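Local coordinates for insecticidal Delta-Endotoxin Cry8Ea1 (Bacillus Thuringiensis, PDB 3EB7), which is an insecticidal crystal toxin active against the larvae of Holotrichia parallela and, as in related three-domain Cry toxins, probably kills by forming pores in gut-cell membranes, at residues A64-A67 with R68-L72; Q118-P121 with S122-V125; Q450-V453 with V454-S457. All blocks are in the same frame, centred on the assembly; numbering follows the deposited sequence.

Contact 1: A64-A67 with R68-L72; sequences AEYA and RAKAL
Arg68 folds back along the first turn of its helix towards Glu65 and Ala64. Its CB lies 3.7 Å from Ala64 O, the carbonyl oxygen that also receives the backbone N-H of Arg68 (Arg68 N to Ala64 O, 2.9 Å). From there CG sits anti to the backbone N (chi1 177°) and CD continues the extended run. The side chain also touches Met52 of helix 47-59. The chain then bends at chi3 (-31°), which brings NE round to the side of Glu65. NE does not reach the carboxylate directly, for Glu65 OE2 stays 4.4 Å from Arg68 NE, near the plane of the guanidinium and at its edge. A water closes the gap: it accepts from Arg68 NE at 2.8 Å and donates to Glu65 OE2 at 3.2 Å. At the tip, NH2 forms a salt bridge with Glu56 and a weak hydrogen bond with Ile63 O, while NH1 makes a long, weak ion pair with Glu49.

On another flank Tyr66 and Lys70 run side by side, Tyr66 CE2 being 4.0 Å from Lys70 CD. Ala69 N meets Glu65 O at 2.8 Å, and Lys70 and Ala71 bond likewise to Tyr66 and Ala67. A carboxylate at the first residue of the helix would probably interact favourably with the helix dipole. With Ala64 at the N-cap position and successive i to i+4 bonds after it, this is the opening turn of an alpha-helix, helix 65-93, in the helical N-terminal domain of a Cry toxin.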
loop_
_atom_site.group_PDB
_atom_site.type_symbol
_atom_site.label_atom_id
_atom_site.label_comp_id
_atom_site.label_asym_id
_atom_site.label_seq_id
_atom_site.Cartn_x
_atom_site.Cartn_y
_atom_site.Cartn_z
ATOM N N ALA A 64 21.864 18.291 -4.669
ATOM C CA ALA A 64 23.151 18.978 -4.593
ATOM C C ALA A 64 24.138 18.089 -3.832
ATOM O O ALA A 64 23.743 17.377 -2.880
ATOM C CB ALA A 64 23.001 20.322 -3.915
ATOM N N GLU A 65 25.394 18.112 -4.289
ATOM C CA GLU A 65 26.500 17.299 -3.751
ATOM C C GLU A 65 26.680 17.437 -2.235
ATOM O O GLU A 65 26.895 16.446 -1.517
ATOM C CB GLU A 65 27.825 17.660 -4.445
ATOM C CG GLU A 65 29.060 16.929 -3.842
ATOM C CD GLU A 65 29.025 15.394 -4.024
ATOM O OE1 GLU A 65 29.756 14.685 -3.298
ATOM O OE2 GLU A 65 28.277 14.892 -4.889
ATOM N N TYR A 66 26.599 18.674 -1.760
ATOM C CA TYR A 66 26.766 18.946 -0.370
ATOM C C TYR A 66 25.701 18.211 0.418
ATOM O O TYR A 66 26.029 17.555 1.412
ATOM C CB TYR A 66 26.654 20.442 -0.112
ATOM C CG TYR A 66 27.008 20.813 1.306
ATOM C CD1 TYR A 66 28.270 21.349 1.617
ATOM C CD2 TYR A 66 26.074 20.656 2.347
ATOM C CE1 TYR A 66 28.618 21.709 2.946
ATOM C CE2 TYR A 66 26.407 21.011 3.673
ATOM C CZ TYR A 66 27.683 21.530 3.957
ATOM O OH TYR A 66 28.000 21.874 5.259
ATOM N N ALA A 67 24.434 18.359 -0.009
ATOM C CA ALA A 67 23.287 17.702 0.654
ATOM C C ALA A 67 23.374 16.161 0.571
ATOM O O ALA A 67 23.077 15.476 1.541
ATOM C CB ALA A 67 21.951 18.202 0.084
ATOM N N ARG A 68 23.798 15.629 -0.576
ATOM C CA ARG A 68 23.972 14.187 -0.700
ATOM C C ARG A 68 25.074 13.662 0.238
ATOM O O ARG A 68 24.849 12.681 1.002
ATOM C CB ARG A 68 24.276 13.778 -2.139
ATOM C CG ARG A 68 24.537 12.271 -2.299
ATOM C CD ARG A 68 24.977 11.868 -3.728
ATOM N NE ARG A 68 24.405 12.732 -4.756
ATOM C CZ ARG A 68 23.261 12.498 -5.411
ATOM N NH1 ARG A 68 22.538 11.387 -5.194
ATOM N NH2 ARG A 68 22.866 13.384 -6.320
ATOM N N ALA A 69 26.249 14.297 0.163
ATOM C CA ALA A 69 27.435 13.886 0.951
ATOM C C ALA A 69 27.144 13.820 2.444
ATOM O O ALA A 69 27.510 12.835 3.102
ATOM C CB ALA A 69 28.615 14.813 0.705
ATOM N N LYS A 70 26.485 14.860 2.964
ATOM C CA LYS A 70 26.151 14.938 4.386
ATOM C C LYS A 70 25.149 13.877 4.850
ATOM O O LYS A 70 25.405 13.178 5.826
ATOM C CB LYS A 70 25.642 16.326 4.715
ATOM C CG LYS A 70 25.644 16.663 6.165
ATOM C CD LYS A 70 25.322 18.173 6.310
ATOM C CE LYS A 70 24.773 18.491 7.709
ATOM N NZ LYS A 70 24.593 19.963 7.959
ATOM N N ALA A 71 24.017 13.755 4.168
ATOM C CA ALA A 71 23.020 12.719 4.482
ATOM C C ALA A 71 23.667 11.310 4.460
ATOM O O ALA A 71 23.489 10.533 5.365
ATOM C CB ALA A 71 21.857 12.800 3.505
ATOM N N LEU A 72 24.472 11.020 3.448
ATOM C CA LEU A 72 25.168 9.731 3.345
ATOM C C LEU A 72 26.099 9.458 4.509
ATOM O O LEU A 72 26.139 8.325 5.008
ATOM C CB LEU A 72 25.932 9.646 2.009
ATOM C CG LEU A 72 25.363 8.929 0.781
ATOM C CD1 LEU A 72 23.836 8.580 0.809
ATOM C CD2 LEU A 72 25.776 9.619 -0.525
HETATM O O HOH W 1 25.622 14.385 -6.621
#

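Contact 2: Q118-P121 with S122-V125; sequences QYMP and SFRV
The ring of Phe123 turns one face to the backbone of Tyr119 and an edge to the side chain of Met120. Its CG is anti to the carbonyl carbon (chi1 -44°), which brings the ring back over the Tyr119 carbonyl. Tyr119 O stands 3.7 Å above the plane of the Phe123 ring, over its centre; the same oxygen accepts the N-H of Ser122 (Ser122 N to Tyr119 O, 2.8 Å) while the ring packs against it. Met120 is coiled. Its first two torsions bring SD to the ring edge, 3.8 Å from Phe123 CD1, and the third turns the CE methyl to 4.2 Å from the same CD1. Seen from the ring centroid, SD lies 81° off the normal, an edge-on Met-aromatic contact in which the two side chains cross at about a right angle.

Arg124 is drawn out instead. Its CG lies between the backbone N and the carbonyl carbon (chi1 49°), and the chain then runs out straight to NE. That course returns the guanidinium to Pro121, whose CA sits 3.8 Å above the plane over its centre. The backbone itself tightens into 3-10 turns: Phe123 N bonds to Met120 O at 3.1 Å, and Arg124 N reaches Pro121 O in a weak bond of 3.3 Å.

This is where helix 99-119 passes into the loop leading to helix 133-153. Ser122 OG is hydrogen-bonded to Glu74 of helix 65-93, Phe123 touches both that helix and helix 133-153, and Met120 and Arg124 reach Tyr178 and His181 of helix 161-191, respectively.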
loop_
_atom_site.group_PDB
_atom_site.type_symbol
_atom_site.label_atom_id
_atom_site.label_comp_id
_atom_site.label_asym_id
_atom_site.label_seq_id
_atom_site.Cartn_x
_atom_site.Cartn_y
_atom_site.Cartn_z
ATOM N N GLN A 118 18.981 15.170 15.495
ATOM C CA GLN A 118 19.932 16.045 14.785
ATOM C C GLN A 118 19.872 15.859 13.285
ATOM O O GLN A 118 20.056 16.811 12.551
ATOM C CB GLN A 118 21.388 15.828 15.211
ATOM C CG GLN A 118 21.717 15.995 16.704
ATOM C CD GLN A 118 23.243 15.882 16.941
ATOM O OE1 GLN A 118 23.883 14.898 16.555
ATOM N NE2 GLN A 118 23.823 16.917 17.555
ATOM N N TYR A 119 19.632 14.636 12.822
ATOM C CA TYR A 119 19.802 14.309 11.396
ATOM C C TYR A 119 18.544 14.454 10.522
ATOM O O TYR A 119 18.656 14.702 9.323
ATOM C CB TYR A 119 20.349 12.887 11.238
ATOM C CG TYR A 119 21.765 12.669 11.711
ATOM C CD1 TYR A 119 22.253 11.375 11.954
ATOM C CD2 TYR A 119 22.615 13.749 11.928
ATOM C CE1 TYR A 119 23.585 11.169 12.381
ATOM C CE2 TYR A 119 23.917 13.557 12.360
ATOM C CZ TYR A 119 24.399 12.280 12.568
ATOM O OH TYR A 119 25.711 12.150 12.948
ATOM N N MET A 120 17.357 14.256 11.088
ATOM C CA MET A 120 16.119 14.343 10.276
ATOM C C MET A 120 16.032 15.562 9.329
ATOM O O MET A 120 15.501 15.423 8.219
ATOM C CB MET A 120 14.844 14.230 11.129
ATOM C CG MET A 120 14.624 12.859 11.761
ATOM S SD MET A 120 14.619 11.473 10.587
ATOM C CE MET A 120 13.227 11.895 9.510
ATOM N N PRO A 121 16.515 16.756 9.771
ATOM C CA PRO A 121 16.471 17.921 8.863
ATOM C C PRO A 121 17.307 17.769 7.599
ATOM O O PRO A 121 16.999 18.404 6.592
ATOM C CB PRO A 121 16.961 19.089 9.733
ATOM C CG PRO A 121 16.661 18.677 11.172
ATOM C CD PRO A 121 16.956 17.149 11.130
ATOM N N SER A 122 18.329 16.914 7.643
ATOM C CA SER A 122 19.157 16.589 6.465
ATOM C C SER A 122 18.421 15.800 5.397
ATOM O O SER A 122 18.882 15.749 4.269
ATOM C CB SER A 122 20.389 15.767 6.861
ATOM O OG SER A 122 21.194 16.465 7.787
ATOM N N PHE A 123 17.312 15.156 5.761
ATOM C CA PHE A 123 16.505 14.367 4.838
ATOM C C PHE A 123 15.304 15.157 4.255
ATOM O O PHE A 123 14.411 14.596 3.598
ATOM C CB PHE A 123 16.065 13.076 5.542
ATOM C CG PHE A 123 17.181 12.401 6.325
ATOM C CD1 PHE A 123 16.913 11.767 7.530
ATOM C CD2 PHE A 123 18.516 12.399 5.834
ATOM C CE1 PHE A 123 17.933 11.142 8.268
ATOM C CE2 PHE A 123 19.556 11.785 6.562
ATOM C CZ PHE A 123 19.260 11.156 7.783
ATOM N N ARG A 124 15.288 16.466 4.486
ATOM C CA ARG A 124 14.250 17.324 3.926
ATOM C C ARG A 124 14.830 18.705 3.683
ATOM O O ARG A 124 14.167 19.732 3.933
ATOM C CB ARG A 124 13.022 17.410 4.841
ATOM C CG ARG A 124 13.370 17.712 6.276
ATOM C CD ARG A 124 12.192 18.287 7.013
ATOM N NE ARG A 124 12.396 18.365 8.460
ATOM C CZ ARG A 124 12.931 19.405 9.109
ATOM N NH1 ARG A 124 13.350 20.493 8.460
ATOM N NH2 ARG A 124 13.048 19.335 10.425
ATOM N N VAL A 125 16.061 18.721 3.166
ATOM C CA VAL A 125 16.735 19.974 2.797
ATOM C C VAL A 125 15.846 20.744 1.821
ATOM O O VAL A 125 15.290 20.152 0.854
ATOM C CB VAL A 125 18.146 19.737 2.202
ATOM C CG1 VAL A 125 18.832 21.087 1.803
ATOM C CG2 VAL A 125 18.992 18.952 3.178
#

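Contact 3: Q450-V453 with V454-S457; sequences QIPV and VKAS
Pro452 and Lys455 close the first of two overlapping type I beta turns that lead the chain out of strand 448-452, in what is, as in other Cry toxins, the C-terminal jelly-roll beta sandwich. Lys455 N donates to Pro452 O at 3.1 Å with a fairly straight N-H...O angle of 162°, although the donor stands well above the carbonyl plane rather than on a lone pair. The second turn, one residue on, is looser: Ala456 N meets Val453 O at 3.2 Å, but the angle falls to 133° and the bond is weak. The carbonyl oxygens of Pro452 and Val453 thus each receive an amide, the second only weakly, in a contact where every touching residue is buried.

Backbone bonds of Val453 to Asp581 and of Val454 to Phe277 tie the turn to strand 578-588 and to Phe277, just before strand 278-292. The buried ammonium of Lys455 is well provided for: NZ forms a salt bridge with Asp438 and hydrogen bonds to Asn441 OD1 and Gln237 OE1, while NE2 of the same Gln237 donates to Gln450 O, so that one amide links the strand to the lysine.

The lysine stem leaves the turn alongside the proline. Lys455 CG is 3.4 Å from Pro452 O, and the bend at chi3 (90°) then directs the end of the chain away from the turn. Across the turn, Pro452 CB also touches a methyl of Val454, CG1, at 4.1 Å, and the closest point between the stem and the proline ring is Lys455 CD against Pro452 CD, 4.0 Å apart.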
loop_
_atom_site.group_PDB
_atom_site.type_symbol
_atom_site.label_atom_id
_atom_site.label_comp_id
_atom_site.label_asym_id
_atom_site.label_seq_id
_atom_site.Cartn_x
_atom_site.Cartn_y
_atom_site.Cartn_z
ATOM N N GLN A 450 -7.831 -5.117 11.967
ATOM C CA GLN A 450 -8.210 -3.883 11.250
ATOM C C GLN A 450 -8.957 -4.224 9.981
ATOM O O GLN A 450 -8.490 -5.054 9.197
ATOM C CB GLN A 450 -6.987 -3.022 10.918
ATOM C CG GLN A 450 -6.313 -2.446 12.159
ATOM C CD GLN A 450 -5.083 -1.630 11.819
ATOM O OE1 GLN A 450 -4.765 -1.420 10.651
ATOM N NE2 GLN A 450 -4.397 -1.155 12.832
ATOM N N ILE A 451 -10.126 -3.602 9.797
ATOM C CA ILE A 451 -10.991 -3.876 8.672
ATOM C C ILE A 451 -11.402 -2.548 8.093
ATOM O O ILE A 451 -12.325 -1.908 8.612
ATOM C CB ILE A 451 -12.306 -4.617 9.057
ATOM C CG1 ILE A 451 -12.039 -5.750 10.072
ATOM C CG2 ILE A 451 -13.083 -5.049 7.765
ATOM C CD1 ILE A 451 -11.709 -7.117 9.456
ATOM N N PRO A 452 -10.725 -2.135 7.009
ATOM C CA PRO A 452 -11.092 -0.955 6.241
ATOM C C PRO A 452 -12.513 -1.119 5.736
ATOM O O PRO A 452 -12.839 -2.175 5.204
ATOM C CB PRO A 452 -10.111 -1.015 5.070
ATOM C CG PRO A 452 -8.929 -1.729 5.625
ATOM C CD PRO A 452 -9.532 -2.805 6.443
ATOM N N VAL A 453 -13.363 -0.107 5.877
ATOM C CA VAL A 453 -14.777 -0.276 5.488
ATOM C C VAL A 453 -14.995 -0.396 3.965
ATOM O O VAL A 453 -16.066 -0.828 3.504
ATOM C CB VAL A 453 -15.702 0.807 6.107
ATOM C CG1 VAL A 453 -15.744 0.665 7.634
ATOM C CG2 VAL A 453 -15.239 2.240 5.662
ATOM N N VAL A 454 -13.959 -0.054 3.205
ATOM C CA VAL A 454 -13.956 -0.204 1.750
ATOM C C VAL A 454 -13.996 -1.708 1.356
ATOM O O VAL A 454 -14.287 -2.049 0.212
ATOM C CB VAL A 454 -12.807 0.637 1.098
ATOM C CG1 VAL A 454 -11.398 0.024 1.340
ATOM C CG2 VAL A 454 -13.078 0.903 -0.379
ATOM N N LYS A 455 -13.797 -2.590 2.325
ATOM C CA LYS A 455 -13.925 -4.033 2.121
ATOM C C LYS A 455 -15.347 -4.561 2.347
ATOM O O LYS A 455 -15.532 -5.733 2.696
ATOM C CB LYS A 455 -12.938 -4.804 3.027
ATOM C CG LYS A 455 -11.476 -4.332 2.937
ATOM C CD LYS A 455 -10.630 -5.389 3.659
ATOM C CE LYS A 455 -10.164 -6.498 2.687
ATOM N NZ LYS A 455 -9.848 -7.785 3.358
ATOM N N ALA A 456 -16.345 -3.688 2.205
ATOM C CA ALA A 456 -17.762 -4.100 2.261
ATOM C C ALA A 456 -18.198 -4.814 1.004
ATOM O O ALA A 456 -17.617 -4.629 -0.085
ATOM C CB ALA A 456 -18.642 -2.919 2.499
ATOM N N SER A 457 -19.241 -5.636 1.141
ATOM C CA SER A 457 -19.754 -6.429 0.029
ATOM C C SER A 457 -20.567 -5.589 -0.928
ATOM O O SER A 457 -20.877 -6.044 -2.034
ATOM C CB SER A 457 -20.635 -7.570 0.559
ATOM O OG SER A 457 -21.818 -7.071 1.201
#

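Contacts 1 and 2 are neighbours in the helical N-terminal domain, their centres about 11 Å apart, although most of helix 65-93 and of helix 99-119 runs between them along the chain. They meet directly: Ala71 CB of contact 1 packs against Phe123 CE2 of contact 2 at 4.0 Å, and Lys70 CE lies 4.1 Å from Ser122 OG. The start of one helix therefore rests on the turn that follows the end of the next. Contact 3 belongs to the C-terminal domain, on the opposite side of the chain's centre; its centre is about 43 Å from that of contact 1 and 37 Å from that of contact 2, with nearest atoms about 31 and 22 Å apart.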